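PDB 5VXV: peroxisomal membrane protein PEX15 from Saccharomyces cerevisiae, which docks the Pex1/Pex6 AAA-ATPase, which extracts the receptor Pex5, at the peroxisomal membrane. Local coordinates for residues G145-I150 and V194-A199; W172-C175 and K180-P183. All coordinates share one frame; numbering follows the deposited sequence.

Contact 1 (G145-I150 and V194-A199); sequences GLQELI and VSIEDA
The carboxamide of Gln-147 turns one face to helix 196-217, and the methyl group of Ala-199 stands over that face, nearly above the amide nitrogen, with CB of Ala-199 3.5 Å from NE2 of Gln-147. The approach is a van der Waals one, since the N-H groups lie in the amide plane and the methyl does not. NE2 donates to OE2 of Glu-151, one helical turn further along, while Leu-190 touches both Gln-147 and Ala-199. An extended side chain, with CG opposite the backbone N (chi1 -180°), carries the flat group across the gap.

Nearer the backbone the contact is aliphatic. CG2 of Ile-196 rests on the stem of Gln-147, 4.0 Å from its CB and equally close to its CA. The other branch of Ile-196 is extended (chi2 179°), so that its CD1 lies 4.1 Å from CD2 of Leu-146, the two side chains crossing at about a right angle. Leu-185 of helix 181-187 packs against both.

Ile-196 follows the N-cap residue Ser-195 and lies within a capping box. Ser-195 OG accepts from the backbone N of Asp-198 at 3.0 Å, and Asp-198 OD2 returns the bond to the N of Ser-195, met from above the carboxylate plane. This reciprocal pair is the classical device for starting a helix, and it fixes the first turn that presents Ile-196 and Ala-199 to helix 143-161.

No hydrogen bond links the two segments. Their fit therefore rests on shape and on burial: 191 Å² of surface is covered in all, much of it aliphatic, while NE2 of Gln-147 is bonded to Glu-151 of its own helix and Ser-195 and Asp-198 satisfy one another in the cap.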
loop_
_atom_site.group_PDB
_atom_site.type_symbol
_atom_site.label_atom_id
_atom_site.label_comp_id
_atom_site.label_asym_id
_atom_site.label_seq_id
_atom_site.Cartn_x
_atom_site.Cartn_y
_atom_site.Cartn_z
ATOM N N GLY A 145 5.723 -10.247 -4.462
ATOM C CA GLY A 145 4.815 -9.441 -3.664
ATOM C C GLY A 145 5.368 -9.136 -2.286
ATOM O O GLY A 145 5.160 -8.043 -1.751
ATOM N N LEU A 146 6.080 -10.098 -1.692
ATOM C CA LEU A 146 6.644 -9.885 -0.362
ATOM C C LEU A 146 7.787 -8.877 -0.404
ATOM O O LEU A 146 7.874 -8.001 0.464
ATOM C CB LEU A 146 7.111 -11.214 0.233
ATOM C CG LEU A 146 7.730 -11.147 1.632
ATOM C CD1 LEU A 146 6.814 -10.431 2.615
ATOM C CD2 LEU A 146 8.049 -12.548 2.130
ATOM N N GLN A 147 8.664 -8.967 -1.410
ATOM C CA GLN A 147 9.677 -7.931 -1.587
ATOM C C GLN A 147 9.028 -6.556 -1.677
ATOM O O GLN A 147 9.469 -5.605 -1.025
ATOM C CB GLN A 147 10.519 -8.196 -2.839
ATOM C CG GLN A 147 11.600 -7.132 -3.057
ATOM C CD GLN A 147 12.321 -7.258 -4.384
ATOM O OE1 GLN A 147 12.009 -8.122 -5.200
ATOM N NE2 GLN A 147 13.290 -6.379 -4.608
ATOM N N GLU A 148 7.970 -6.436 -2.482
ATOM C CA GLU A 148 7.305 -5.145 -2.636
ATOM C C GLU A 148 6.736 -4.661 -1.310
ATOM O O GLU A 148 6.824 -3.471 -0.984
ATOM C CB GLU A 148 6.199 -5.240 -3.691
ATOM C CG GLU A 148 5.499 -3.909 -3.969
ATOM C CD GLU A 148 4.441 -4.005 -5.056
ATOM O OE1 GLU A 148 3.417 -4.686 -4.845
ATOM O OE2 GLU A 148 4.636 -3.395 -6.128
ATOM N N LEU A 149 6.139 -5.570 -0.537
ATOM C CA LEU A 149 5.545 -5.199 0.743
ATOM C C LEU A 149 6.592 -4.616 1.686
ATOM O O LEU A 149 6.369 -3.576 2.318
ATOM C CB LEU A 149 4.868 -6.420 1.368
ATOM C CG LEU A 149 4.325 -6.260 2.789
ATOM C CD1 LEU A 149 3.258 -5.177 2.846
ATOM C CD2 LEU A 149 3.783 -7.587 3.293
ATOM N N ILE A 150 7.747 -5.274 1.799
ATOM C CA ILE A 150 8.781 -4.770 2.695
ATOM C C ILE A 150 9.315 -3.438 2.187
ATOM O O ILE A 150 9.616 -2.533 2.973
ATOM C CB ILE A 150 9.907 -5.806 2.864
ATOM C CG1 ILE A 150 9.342 -7.149 3.344
ATOM C CG2 ILE A 150 10.955 -5.294 3.848
ATOM C CD1 ILE A 150 8.572 -7.085 4.653
ATOM N N VAL A 194 20.235 -14.745 -5.211
ATOM C CA VAL A 194 19.685 -13.437 -4.853
ATOM C C VAL A 194 18.414 -13.682 -4.047
ATOM O O VAL A 194 17.349 -13.955 -4.616
ATOM C CB VAL A 194 19.401 -12.561 -6.079
ATOM C CG1 VAL A 194 18.840 -11.208 -5.646
ATOM C CG2 VAL A 194 20.670 -12.368 -6.898
ATOM N N SER A 195 18.515 -13.568 -2.725
ATOM C CA SER A 195 17.375 -13.724 -1.838
ATOM C C SER A 195 16.585 -12.418 -1.755
ATOM O O SER A 195 17.033 -11.362 -2.213
ATOM C CB SER A 195 17.838 -14.144 -0.444
ATOM O OG SER A 195 18.473 -13.066 0.234
ATOM N N ILE A 196 15.394 -12.490 -1.152
ATOM C CA ILE A 196 14.627 -11.266 -0.927
ATOM C C ILE A 196 15.431 -10.302 -0.066
ATOM O O ILE A 196 15.449 -9.091 -0.314
ATOM C CB ILE A 196 13.257 -11.568 -0.289
ATOM C CG1 ILE A 196 12.429 -12.501 -1.178
ATOM C CG2 ILE A 196 12.496 -10.259 -0.055
ATOM C CD1 ILE A 196 11.066 -12.868 -0.590
ATOM N N GLU A 197 16.106 -10.821 0.963
ATOM C CA GLU A 197 16.934 -9.960 1.799
ATOM C C GLU A 197 18.023 -9.287 0.976
ATOM O O GLU A 197 18.246 -8.078 1.098
ATOM C CB GLU A 197 17.550 -10.761 2.946
ATOM C CG GLU A 197 18.480 -9.923 3.816
ATOM C CD GLU A 197 18.780 -10.568 5.151
ATOM O OE1 GLU A 197 19.943 -10.966 5.374
ATOM O OE2 GLU A 197 17.851 -10.680 5.977
ATOM N N ASP A 198 18.716 -10.061 0.134
ATOM C CA ASP A 198 19.732 -9.484 -0.743
ATOM C C ASP A 198 19.147 -8.348 -1.572
ATOM O O ASP A 198 19.735 -7.264 -1.671
ATOM C CB ASP A 198 20.315 -10.559 -1.663
ATOM C CG ASP A 198 21.022 -11.670 -0.909
ATOM O OD1 ASP A 198 21.509 -11.424 0.217
ATOM O OD2 ASP A 198 21.098 -12.796 -1.454
ATOM N N ALA A 199 17.978 -8.579 -2.170
ATOM C CA ALA A 199 17.386 -7.584 -3.056
ATOM C C ALA A 199 16.997 -6.322 -2.298
ATOM O O ALA A 199 17.215 -5.208 -2.789
ATOM C CB ALA A 199 16.171 -8.179 -3.765
#

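Contact 2 (W172-C175 and K180-P183); sequences WALC and KLSP
Leu-174 and Leu-181 make the tight part of this contact, branch against branch. CD2 of Leu-181 lies against the CG-CD2 branch of Leu-174, 3.6 Å from its CD2 and 3.7 Å from its CG, with the two side chains slanting past one another. Both leucines are buried, and Leu-181 also reaches Ile-130 of helix 112-136, so the pair faces the body of the domain.

Cys-175 widens the apolar patch. Its sulfur is set beside its own backbone N and opposite the carbonyl carbon (chi1 -70°), which brings SG to 3.8 Å from CB of Ser-182 and 4.1 Å from CD2 of Leu-181. The thiol thus fills the angle between the leucine and the serine. The hydroxyl of Ser-182 is engaged in another direction, hydrogen-bonded to Glu-197 at the start of helix 196-217.

The arrangement is one of two short consecutive helices joined by a tight turn, in an all-helical fold: helix 168-177 ends, a few residues make the turn, and Leu-181 and Ser-182 fold back on the last turn of helix 168-177.

On the looser side, the backbones of the two helices meet through water and form no direct hydrogen bond with each other. One molecule bridges them there, accepting from the N-H of Ser-182 at 2.9 Å and able to donate to the carbonyl O of Cys-175, also at 2.9 Å.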
loop_
_atom_site.group_PDB
_atom_site.type_symbol
_atom_site.label_atom_id
_atom_site.label_comp_id
_atom_site.label_asym_id
_atom_site.label_seq_id
_atom_site.Cartn_x
_atom_site.Cartn_y
_atom_site.Cartn_z
ATOM N N TRP A 172 17.364 -3.746 9.363
ATOM C CA TRP A 172 17.769 -4.516 10.532
ATOM C C TRP A 172 16.875 -4.220 11.729
ATOM O O TRP A 172 16.592 -5.120 12.527
ATOM C CB TRP A 172 19.235 -4.232 10.862
ATOM C CG TRP A 172 20.159 -4.536 9.719
ATOM C CD1 TRP A 172 21.034 -3.675 9.118
ATOM C CD2 TRP A 172 20.288 -5.785 9.029
ATOM N NE1 TRP A 172 21.703 -4.315 8.101
ATOM C CE2 TRP A 172 21.263 -5.611 8.026
ATOM C CE3 TRP A 172 19.675 -7.036 9.164
ATOM C CZ2 TRP A 172 21.638 -6.640 7.163
ATOM C CZ3 TRP A 172 20.053 -8.057 8.308
ATOM C CH2 TRP A 172 21.024 -7.853 7.320
ATOM N N ALA A 173 16.404 -2.976 11.862
ATOM C CA ALA A 173 15.494 -2.648 12.956
ATOM C C ALA A 173 14.183 -3.411 12.825
ATOM O O ALA A 173 13.671 -3.957 13.809
ATOM C CB ALA A 173 15.233 -1.142 12.992
ATOM N N LEU A 174 13.618 -3.453 11.617
ATOM C CA LEU A 174 12.399 -4.226 11.400
ATOM C C LEU A 174 12.613 -5.693 11.747
ATOM O O LEU A 174 11.754 -6.324 12.374
ATOM C CB LEU A 174 11.942 -4.075 9.949
ATOM C CG LEU A 174 10.738 -4.918 9.519
ATOM C CD1 LEU A 174 9.509 -4.578 10.346
ATOM C CD2 LEU A 174 10.466 -4.710 8.039
ATOM N N CYS A 175 13.760 -6.250 11.357
ATOM C CA CYS A 175 14.051 -7.648 11.640
ATOM C C CYS A 175 14.213 -7.929 13.129
ATOM O O CYS A 175 14.010 -9.072 13.551
ATOM C CB CYS A 175 15.309 -8.073 10.889
ATOM S SG CYS A 175 15.061 -8.184 9.108
ATOM N N LYS A 180 11.228 -13.493 12.983
ATOM C CA LYS A 180 11.049 -14.470 11.915
ATOM C C LYS A 180 11.404 -13.921 10.540
ATOM O O LYS A 180 11.493 -14.705 9.588
ATOM C CB LYS A 180 9.601 -14.970 11.877
ATOM C CG LYS A 180 9.242 -16.009 12.924
ATOM C CD LYS A 180 7.847 -16.566 12.664
ATOM C CE LYS A 180 7.398 -17.512 13.765
ATOM N NZ LYS A 180 6.122 -18.203 13.429
ATOM N N LEU A 181 11.615 -12.611 10.407
ATOM C CA LEU A 181 11.624 -11.999 9.081
ATOM C C LEU A 181 12.908 -12.304 8.313
ATOM O O LEU A 181 12.860 -12.797 7.183
ATOM C CB LEU A 181 11.420 -10.488 9.193
ATOM C CG LEU A 181 11.252 -9.766 7.853
ATOM C CD1 LEU A 181 10.077 -10.328 7.055
ATOM C CD2 LEU A 181 11.074 -8.276 8.077
ATOM N N SER A 182 14.066 -11.989 8.892
ATOM C CA SER A 182 15.315 -12.224 8.173
ATOM C C SER A 182 15.470 -13.684 7.769
ATOM O O SER A 182 15.818 -13.946 6.605
ATOM C CB SER A 182 16.503 -11.742 9.011
ATOM O OG SER A 182 17.730 -12.038 8.364
ATOM N N PRO A 183 15.232 -14.669 8.644
ATOM C CA PRO A 183 15.287 -16.070 8.188
ATOM C C PRO A 183 14.408 -16.348 6.979
ATOM O O PRO A 183 14.850 -17.019 6.037
ATOM C CB PRO A 183 14.825 -16.852 9.425
ATOM C CG PRO A 183 15.149 -15.976 10.574
ATOM C CD PRO A 183 14.989 -14.568 10.094
HETATM O O HOH W 1 14.534 -11.108 11.591
#

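Overall arrangement
Contact 2 is nested within the chain loop that contact 1 closes: helix 143-161 comes first, then the short helices 168-177 and 181-187, and finally strand 194-195 with helix 196-217. Their centres lie about 12 Å apart on the same side of the chain's centre. Glu-197, from the second segment of contact 1, joins them: besides Ser-182, its carboxylate binds the hydroxyl of Tyr-171 and approaches CH2 at the rim of the Trp-172 ring, while Ile-150 packs on Leu-174. The two short helices are thereby tied to helices 143-161 and 196-217 through Glu-197 and the Ile-150/Leu-174 contact, within the predicted cytoplasmic domain of the docking factor.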